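Side-chain contacts in uncharacterized protein YhfS (Escherichia coli, PDB 4J8L), which is of unknown function but carries pyridoxal phosphate covalently bound to a lysine, as in PLP-dependent enzymes, and may have cysteine synthase-like activity: residues A[28-31]-A[32-35]; A[215-218]-A[219-222]. One frame throughout, in Å; residues are numbered along the deposited sequence.

Contacts 1 and 2 are both short-range turns of chain at the surface, one where a short helix starts and the other where a helix ends. Their centres lie about 26 Å apart and their nearest atoms about 15 Å, so neither touches the other. The centre of contact 1 lies about 29 Å, and that of contact 2 about 24 Å, from the centre of the chain, well out toward the periphery in both cases. Helix 229-261 relates to both in different ways: it packs on F34 through L233 and L236, and it follows, along the chain, the loop that 219-222 begins. Neither contact includes the lysine that carries the cofactor.

Contact 1. Residues A[28-31]-A[32-35]; sequences HFPG and SEFL
F34 turns the edge of its ring toward the face of F29, an edge-to-face (T-shaped) pair with planes at 87° and centroids 5.3 Å apart. The touching atom is CD1 of F34, which stands 3.8 Å from CG of F29, over the ring but displaced toward its rim. Seen from F34, that same CG lies at the edge and near the ring plane. The first torsion of F34 explains the approach: with CG anti to the backbone N (chi1 -164°), the ring is carried back toward F29. Helix 229-261 meets F34 through L233 and L236, while F29 touches R54 of helix 50-62.

P30 and E33 form a second pair, their side chains crossing obliquely. The carboxylate of E33 lies alongside the proline ring, with OE1 3.6 Å from CD of P30 and OE2 3.6 Å from CG of P30. These are van der Waals contacts to CH2 groups; the ionic partner is R54, whose NH2 makes a salt bridge to OE1. Since R54 NH1 also bonds to the carbonyl of H28, R54 links H28 and E33 to helix 50-62.

Backbone bonds brace the turn that carries both pairs. The N of F34 donates to P30 O at 3.2 Å, in the carbonyl plane, with an N-H...O angle of 140°. E33 N reaches the same oxygen at 2.9 Å but only weakly. The F34 N to P30 O bond, from i+4 back to i, is characteristic of the first turn of a short, weakly bonded surface helix, here 31-34, after the loop that follows helix 11-28.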
# COMPACT_ATOMS: atom_id res chain seq x y z
N HIS A 28 -9.63 -2.16 -23.98
CA HIS A 28 -8.30 -2.66 -24.35
C HIS A 28 -8.28 -4.12 -24.76
O HIS A 28 -7.30 -4.58 -25.35
CB HIS A 28 -7.30 -2.42 -23.21
CG HIS A 28 -6.97 -0.98 -23.00
ND1 HIS A 28 -7.73 -0.15 -22.20
CD2 HIS A 28 -5.97 -0.22 -23.51
CE1 HIS A 28 -7.20 1.07 -22.23
NE2 HIS A 28 -6.14 1.05 -23.00
N PHE A 29 -9.34 -4.86 -24.43
CA PHE A 29 -9.46 -6.28 -24.77
C PHE A 29 -10.79 -6.54 -25.48
O PHE A 29 -11.83 -6.46 -24.85
CB PHE A 29 -9.51 -7.15 -23.51
CG PHE A 29 -8.19 -7.34 -22.81
CD1 PHE A 29 -7.39 -8.44 -23.10
CD2 PHE A 29 -7.78 -6.46 -21.82
CE1 PHE A 29 -6.18 -8.63 -22.43
CE2 PHE A 29 -6.57 -6.64 -21.16
CZ PHE A 29 -5.77 -7.73 -21.46
N PRO A 30 -10.76 -6.89 -26.78
CA PRO A 30 -11.96 -7.51 -27.37
C PRO A 30 -12.32 -8.71 -26.49
O PRO A 30 -11.41 -9.36 -25.97
CB PRO A 30 -11.48 -7.97 -28.75
CG PRO A 30 -10.34 -7.04 -29.08
CD PRO A 30 -9.65 -6.82 -27.74
N GLY A 31 -13.60 -8.99 -26.30
CA GLY A 31 -14.02 -10.02 -25.36
C GLY A 31 -13.34 -11.36 -25.53
O GLY A 31 -12.91 -11.98 -24.56
N SER A 32 -13.21 -11.81 -26.78
CA SER A 32 -12.60 -13.11 -27.02
C SER A 32 -11.14 -13.12 -26.56
O SER A 32 -10.64 -14.14 -26.09
CB SER A 32 -12.70 -13.50 -28.49
OG SER A 32 -11.97 -12.60 -29.30
N GLU A 33 -10.48 -11.97 -26.68
CA GLU A 33 -9.08 -11.87 -26.25
C GLU A 33 -8.91 -11.90 -24.74
O GLU A 33 -7.86 -12.30 -24.24
CB GLU A 33 -8.42 -10.64 -26.86
CG GLU A 33 -8.42 -10.68 -28.38
CD GLU A 33 -7.61 -9.56 -28.99
OE1 GLU A 33 -6.79 -8.96 -28.27
OE2 GLU A 33 -7.80 -9.28 -30.19
N PHE A 34 -9.94 -11.47 -24.00
CA PHE A 34 -9.87 -11.54 -22.54
C PHE A 34 -9.98 -12.99 -22.05
O PHE A 34 -9.59 -13.30 -20.92
CB PHE A 34 -10.96 -10.69 -21.88
CG PHE A 34 -10.71 -10.44 -20.43
CD1 PHE A 34 -9.75 -9.51 -20.04
CD2 PHE A 34 -11.41 -11.13 -19.44
CE1 PHE A 34 -9.49 -9.28 -18.70
CE2 PHE A 34 -11.16 -10.89 -18.09
CZ PHE A 34 -10.19 -9.96 -17.72
N LEU A 35 -10.53 -13.86 -22.89
CA LEU A 35 -10.71 -15.26 -22.50
C LEU A 35 -9.60 -16.13 -23.10
O LEU A 35 -9.81 -17.29 -23.37
CB LEU A 35 -12.10 -15.75 -22.93
CG LEU A 35 -13.31 -14.97 -22.38
CD1 LEU A 35 -14.63 -15.48 -22.95
CD2 LEU A 35 -13.35 -15.00 -20.85

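Contact 2. Residues A[215-218]-A[219-222]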
# COMPACT_ATOMS: atom_id res chain seq x y z
N ARG A 215 12.09 4.06 -19.24
CA ARG A 215 13.42 3.78 -18.69
C ARG A 215 13.42 2.47 -17.92
O ARG A 215 14.39 1.72 -17.94
CB ARG A 215 13.92 4.93 -17.80
CG ARG A 215 14.31 6.17 -18.60
CD ARG A 215 15.23 7.10 -17.82
NE ARG A 215 14.56 7.75 -16.71
CZ ARG A 215 13.87 8.89 -16.82
NH1 ARG A 215 13.75 9.48 -18.00
NH2 ARG A 215 13.29 9.42 -15.75
N ILE A 216 12.31 2.19 -17.24
CA ILE A 216 12.19 0.93 -16.52
C ILE A 216 12.13 -0.24 -17.50
O ILE A 216 12.88 -1.21 -17.37
CB ILE A 216 10.94 0.93 -15.63
CG1 ILE A 216 11.10 1.95 -14.49
CG2 ILE A 216 10.67 -0.47 -15.07
CD1 ILE A 216 9.88 2.07 -13.60
N ARG A 217 11.27 -0.13 -18.51
CA ARG A 217 11.14 -1.23 -19.48
C ARG A 217 12.46 -1.55 -20.18
O ARG A 217 12.75 -2.72 -20.46
CB ARG A 217 10.03 -0.94 -20.49
CG ARG A 217 8.62 -1.07 -19.91
CD ARG A 217 8.24 -2.55 -19.64
NE ARG A 217 8.54 -3.38 -20.79
CZ ARG A 217 8.78 -4.69 -20.75
NH1 ARG A 217 8.73 -5.35 -19.59
NH2 ARG A 217 9.07 -5.35 -21.87
N ALA A 218 13.28 -0.53 -20.42
CA ALA A 218 14.56 -0.72 -21.10
C ALA A 218 15.53 -1.60 -20.31
O ALA A 218 16.44 -2.18 -20.89
CB ALA A 218 15.20 0.64 -21.45
N THR A 219 15.34 -1.69 -18.99
CA THR A 219 16.22 -2.50 -18.14
C THR A 219 15.75 -3.94 -18.02
O THR A 219 16.48 -4.79 -17.51
CB THR A 219 16.33 -1.93 -16.69
OG1 THR A 219 15.07 -2.10 -16.02
CG2 THR A 219 16.70 -0.47 -16.73
N LEU A 220 14.54 -4.20 -18.49
CA LEU A 220 13.93 -5.53 -18.32
C LEU A 220 14.27 -6.43 -19.51
O LEU A 220 13.40 -6.82 -20.29
CB LEU A 220 12.42 -5.39 -18.14
CG LEU A 220 12.01 -4.49 -16.96
CD1 LEU A 220 10.51 -4.54 -16.73
CD2 LEU A 220 12.76 -4.89 -15.68
N TYR A 221 15.55 -6.74 -19.65
CA TYR A 221 16.05 -7.47 -20.82
C TYR A 221 15.67 -8.95 -20.84
O TYR A 221 15.42 -9.51 -21.90
CB TYR A 221 17.57 -7.39 -20.89
CG TYR A 221 18.14 -6.00 -21.14
CD1 TYR A 221 18.17 -5.47 -22.43
CD2 TYR A 221 18.67 -5.24 -20.10
CE1 TYR A 221 18.70 -4.21 -22.67
CE2 TYR A 221 19.20 -3.98 -20.34
CZ TYR A 221 19.21 -3.47 -21.63
OH TYR A 221 19.73 -2.21 -21.87
N SER A 222 15.68 -9.58 -19.67
CA SER A 222 15.70 -11.03 -19.56
C SER A 222 14.32 -11.67 -19.59
O SER A 222 13.31 -11.01 -19.36
CB SER A 222 16.41 -11.44 -18.27
OG SER A 222 15.62 -11.09 -17.14
O HOH W 1 12.50 -4.57 -22.59
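The last turn of helix 210-219 runs out here into the loop that leads to helix 229-261, and L220 forms the centre of an inverse gamma turn, in which Y221 N bonds weakly back to T219 O at 3.0 Å. T219 bonds back to I216 O twice: OG1 donates at 2.7 Å, in the carbonyl plane and on a lone pair, while N donates at 3.0 Å from 53° above that plane. The hydroxyl gets there because it sits between the backbone N and the carbonyl carbon (chi1 69°). L220 N donates to R217 O, and a water bonded to R217 O also reaches L220 O weakly. The side chains of R217 and L220 cross at about a right angle, R217 NH1 lying 3.5 Å from L220 CD1; Q226 OE1 accepts a hydrogen bond from NH1. L220 CG packs 3.4 Å from I216 O. Shortening L220 to an alanine would probably leave R217 NH1 and I216 O without their apolar cover and open a gap beside the guanidinium. A218 O lies over one face of the Y221 ring, toward its rim, 3.1 Å from CZ of Y221. I216 O thus takes both the hydroxyl and the amide of T219, giving each an acceptor where the helix runs out.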